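Local coordinates for protein lipid II:glycine glycyltransferase (Staphylococcus aureus, PDB 6SNR) that probably adds the first glycine of the pentaglycine bridge to the lysine of membrane-bound lipid II, taking it from glycyl-tRNA(Gly), at residues M273-D276 against A277-K280; V242-E245 against L246-H250. One frame throughout, in Å; residues are numbered along the deposited sequence.

Interactions 1 and 2 sit on the two long helices of a projecting coiled-coil arm, which runs out from the globular part of this monomer. Residues 242-250 belong to helix 235-262, which leads outward, and residues 273-280 to helix 267-297, which returns. The two centres are about 12 Å apart, and each lies far from the centre of the chain, at about 39 Å for interaction 2 and 45 Å for interaction 1. They meet directly through Leu-249: its CD1 lies 4.0 Å from Lys-280 CB, and its CD2 is 4.1 Å from Ala-277 CB. Both contacts are structural packing in the arm.

Interaction 1: residues M273-D276 against A277-K280; sequences MIND and AQNK
Gln-278 reaches back one turn and brings its amide up against Ile-274: NE2 of Gln-278 stands 3.4 Å from the CG2 methyl of Ile-274. The two side chains run at a slant to each other, and the amide end meets the CG2 branch. Gln-278 has CG anti to its carbonyl carbon (chi1 -71°) and an extended chain beyond, which carries the amide back over the preceding turn. Ile-274 turns CG2 away from its own backbone N, into the path of that amide, while the end of the CG1 branch leads away from the later turn. The aliphatic part of Gln-278 also lies over the backbone, with its CG 3.3 Å from Ile-274 O.

Lys-280 uses its chain in a similar way. Its CG passes 3.4 Å from Asp-276 O, but the extended chain does not bring the ammonium group to the carboxylate: NZ of Lys-280 and OD2 of Asp-276 are 6.5 Å apart. The opposite charges may still attract weakly at that separation.

These side chains project from an unbroken alpha helix, the returning helix of the coiled-coil arm formed by helices 235-262 and 267-297. Four successive i to i+4 bonds hold the turn, from the amides of Ala-277, Gln-278, Asn-279 and Lys-280 to the carbonyls of Met-273, Ile-274, Asn-275 and Asp-276. The bond from Gln-278 N to Ile-274 O is 2.9 Å long, with an N-H...O angle of 165°. The same carbonyl oxygen thus takes the amide N-H of Gln-278 and lies against its CG.

Further out, the buried Ile-274 turns to the partner helix, where it touches Trp-256, Gln-257 and Met-260. Met-273 also rests on Trp-256. Polar side chains such as Gln-278 and Asn-279 occupy the exposed surface.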
loop_
_atom_site.group_PDB
_atom_site.type_symbol
_atom_site.label_atom_id
_atom_site.label_comp_id
_atom_site.label_asym_id
_atom_site.label_seq_id
_atom_site.Cartn_x
_atom_site.Cartn_y
_atom_site.Cartn_z
ATOM N N MET A 273 17.853 -37.799 23.226
ATOM C CA MET A 273 17.205 -37.270 22.037
ATOM C C MET A 273 15.843 -37.929 21.836
ATOM O O MET A 273 14.884 -37.313 21.363
ATOM C CB MET A 273 18.099 -37.462 20.805
ATOM C CG MET A 273 19.453 -36.759 20.932
ATOM S SD MET A 273 19.355 -34.973 20.755
ATOM C CE MET A 273 20.085 -34.364 22.268
ATOM N N ILE A 274 15.737 -39.177 22.259
ATOM C CA ILE A 274 14.456 -39.887 22.209
ATOM C C ILE A 274 13.445 -39.234 23.164
ATOM O O ILE A 274 12.290 -39.034 22.786
ATOM C CB ILE A 274 14.647 -41.393 22.511
ATOM C CG1 ILE A 274 15.388 -42.027 21.321
ATOM C CG2 ILE A 274 13.289 -42.091 22.753
ATOM C CD1 ILE A 274 15.915 -43.416 21.559
ATOM N N ASN A 275 13.892 -38.955 24.376
ATOM C CA ASN A 275 13.023 -38.289 25.369
ATOM C C ASN A 275 12.489 -36.974 24.819
ATOM O O ASN A 275 11.271 -36.708 24.888
ATOM C CB ASN A 275 13.764 -38.060 26.689
ATOM C CG ASN A 275 14.058 -39.363 27.425
ATOM O OD1 ASN A 275 13.478 -40.390 27.125
ATOM N ND2 ASN A 275 14.939 -39.309 28.403
ATOM N N ASP A 276 13.375 -36.194 24.189
ATOM C CA ASP A 276 12.977 -34.916 23.579
ATOM C C ASP A 276 11.893 -35.111 22.506
ATOM O O ASP A 276 10.854 -34.409 22.464
ATOM C CB ASP A 276 14.191 -34.231 22.916
ATOM C CG ASP A 276 15.204 -33.704 23.892
ATOM O OD1 ASP A 276 14.917 -33.651 25.104
ATOM O OD2 ASP A 276 16.322 -33.306 23.401
ATOM N N ALA A 277 12.106 -36.089 21.622
ATOM C CA ALA A 277 11.171 -36.336 20.562
ATOM C C ALA A 277 9.800 -36.874 21.070
ATOM O O ALA A 277 8.759 -36.509 20.579
ATOM C CB ALA A 277 11.774 -37.274 19.533
ATOM N N GLN A 278 9.835 -37.719 22.087
ATOM C CA GLN A 278 8.602 -38.199 22.724
ATOM C C GLN A 278 7.770 -37.018 23.271
ATOM O O GLN A 278 6.547 -36.997 23.154
ATOM C CB GLN A 278 8.906 -39.131 23.899
ATOM C CG GLN A 278 9.452 -40.500 23.492
ATOM C CD GLN A 278 9.995 -41.375 24.647
ATOM O OE1 GLN A 278 10.087 -40.971 25.843
ATOM N NE2 GLN A 278 10.335 -42.597 24.293
ATOM N N ASN A 279 8.454 -36.110 23.946
ATOM C CA ASN A 279 7.800 -34.883 24.470
ATOM C C ASN A 279 7.154 -34.069 23.349
ATOM O O ASN A 279 6.008 -33.631 23.472
ATOM C CB ASN A 279 8.782 -34.040 25.278
ATOM C CG ASN A 279 9.204 -34.706 26.594
ATOM O OD1 ASN A 279 8.511 -35.602 27.116
ATOM N ND2 ASN A 279 10.340 -34.280 27.135
ATOM N N LYS A 280 7.882 -33.897 22.244
ATOM C CA LYS A 280 7.331 -33.209 21.101
ATOM C C LYS A 280 6.133 -33.924 20.498
ATOM O O LYS A 280 5.163 -33.288 20.106
ATOM C CB LYS A 280 8.386 -32.910 20.039
ATOM C CG LYS A 280 9.516 -32.005 20.488
ATOM C CD LYS A 280 10.463 -31.749 19.309
ATOM C CE LYS A 280 11.795 -31.173 19.734
ATOM N NZ LYS A 280 12.645 -30.963 18.527
#

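Interaction 2: residues V242-E245 against L246-H250; sequences VNQE and LNELH
Val-242 and Leu-246 make the apolar part of this turn, lying alongside each other and pointing the same way, with CG1 of Val-242 4.1 Å from CD1 of Leu-246. Val-242 places that methyl opposite its backbone N (chi1 171°), on the side where the leucine one turn later arrives. CG of Leu-249 packs 3.4 Å from the carbonyl O of Glu-245. Asn-284 of the partner helix touches Val-242, Glu-245 and Leu-246, while Ile-281 meets Leu-249. CD1 of Leu-246 also comes within 4.1 Å of OD1 of Asn-243, whose stronger partner is Lys-288 NZ on helix 267-297, a hydrogen bond between the two helices.

On the exposed side Gln-244 and Glu-248 lie near each other. Gln-244 bends at chi2 (78°), which brings its amide near Glu-248, with NE2 of Gln-244 3.4 Å from OE2 of Glu-248 and the amide and carboxylate planes 41° apart.

Backbone hydrogen bonds make up the third group, in the outgoing helix of the two-helix coiled-coil arm. The amides of Leu-246, Asn-247, Glu-248 and Leu-249 donate to the carbonyls four residues earlier; from Leu-246 N to Val-242 O the distance is 2.8 Å.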
loop_
_atom_site.group_PDB
_atom_site.type_symbol
_atom_site.label_atom_id
_atom_site.label_comp_id
_atom_site.label_asym_id
_atom_site.label_seq_id
_atom_site.Cartn_x
_atom_site.Cartn_y
_atom_site.Cartn_z
ATOM N N VAL A 242 0.766 -31.329 11.101
ATOM C CA VAL A 242 1.078 -31.975 12.389
ATOM C C VAL A 242 1.283 -33.474 12.169
ATOM O O VAL A 242 2.223 -34.040 12.688
ATOM C CB VAL A 242 0.004 -31.686 13.458
ATOM C CG1 VAL A 242 0.229 -32.557 14.713
ATOM C CG2 VAL A 242 0.013 -30.219 13.833
ATOM N N ASN A 243 0.443 -34.090 11.354
ATOM C CA ASN A 243 0.567 -35.520 11.059
ATOM C C ASN A 243 1.917 -35.839 10.436
ATOM O O ASN A 243 2.551 -36.853 10.758
ATOM C CB ASN A 243 -0.569 -35.987 10.155
ATOM C CG ASN A 243 -1.887 -36.081 10.880
ATOM O OD1 ASN A 243 -1.913 -36.228 12.101
ATOM N ND2 ASN A 243 -2.999 -35.972 10.146
ATOM N N GLN A 244 2.365 -34.968 9.534
ATOM C CA GLN A 244 3.671 -35.148 8.921
ATOM C C GLN A 244 4.779 -35.007 9.956
ATOM O O GLN A 244 5.702 -35.803 9.954
ATOM C CB GLN A 244 3.885 -34.182 7.726
ATOM C CG GLN A 244 5.308 -34.168 7.163
ATOM C CD GLN A 244 5.624 -35.356 6.267
ATOM O OE1 GLN A 244 5.105 -35.459 5.158
ATOM N NE2 GLN A 244 6.493 -36.251 6.737
ATOM N N GLU A 245 4.681 -34.014 10.839
ATOM C CA GLU A 245 5.668 -33.808 11.912
ATOM C C GLU A 245 5.698 -35.033 12.818
ATOM O O GLU A 245 6.781 -35.482 13.198
ATOM C CB GLU A 245 5.390 -32.528 12.730
ATOM C CG GLU A 245 5.732 -31.225 11.991
ATOM C CD GLU A 245 5.387 -29.947 12.763
ATOM O OE1 GLU A 245 5.312 -29.986 14.009
ATOM O OE2 GLU A 245 5.204 -28.875 12.117
ATOM N N LEU A 246 4.530 -35.589 13.132
ATOM C CA LEU A 246 4.481 -36.822 13.961
ATOM C C LEU A 246 5.207 -37.971 13.274
ATOM O O LEU A 246 5.945 -38.712 13.905
ATOM C CB LEU A 246 3.055 -37.234 14.258
ATOM C CG LEU A 246 2.307 -36.301 15.219
ATOM C CD1 LEU A 246 0.813 -36.583 15.200
ATOM C CD2 LEU A 246 2.901 -36.400 16.627
ATOM N N ASN A 247 5.016 -38.110 11.969
ATOM C CA ASN A 247 5.733 -39.161 11.233
ATOM C C ASN A 247 7.226 -38.945 11.283
ATOM O O ASN A 247 7.980 -39.890 11.530
ATOM C CB ASN A 247 5.238 -39.275 9.787
ATOM C CG ASN A 247 3.774 -39.671 9.707
ATOM O OD1 ASN A 247 3.233 -40.295 10.619
ATOM N ND2 ASN A 247 3.123 -39.312 8.603
ATOM N N GLU A 248 7.665 -37.700 11.089
ATOM C CA GLU A 248 9.091 -37.389 11.121
ATOM C C GLU A 248 9.685 -37.644 12.525
ATOM O O GLU A 248 10.808 -38.126 12.642
ATOM C CB GLU A 248 9.339 -35.946 10.665
ATOM C CG GLU A 248 9.030 -35.735 9.181
ATOM C CD GLU A 248 9.072 -34.288 8.728
ATOM O OE1 GLU A 248 9.121 -33.360 9.568
ATOM O OE2 GLU A 248 8.999 -34.075 7.498
ATOM N N LEU A 249 8.924 -37.340 13.586
ATOM C CA LEU A 249 9.437 -37.533 14.947
ATOM C C LEU A 249 9.578 -39.036 15.274
ATOM O O LEU A 249 10.549 -39.450 15.909
ATOM C CB LEU A 249 8.518 -36.840 15.966
ATOM C CG LEU A 249 8.683 -35.320 15.982
ATOM C CD1 LEU A 249 7.444 -34.669 16.579
ATOM C CD2 LEU A 249 9.920 -34.926 16.763
ATOM N N HIS A 250 8.633 -39.836 14.826
ATOM C CA HIS A 250 8.743 -41.277 15.024
ATOM C C HIS A 250 9.941 -41.822 14.258
ATOM O O HIS A 250 10.642 -42.687 14.745
ATOM C CB HIS A 250 7.449 -41.979 14.628
ATOM C CG HIS A 250 6.391 -41.913 15.681
ATOM N ND1 HIS A 250 6.507 -42.567 16.886
ATOM C CD2 HIS A 250 5.195 -41.279 15.711
ATOM C CE1 HIS A 250 5.427 -42.345 17.609
ATOM N NE2 HIS A 250 4.624 -41.545 16.933
#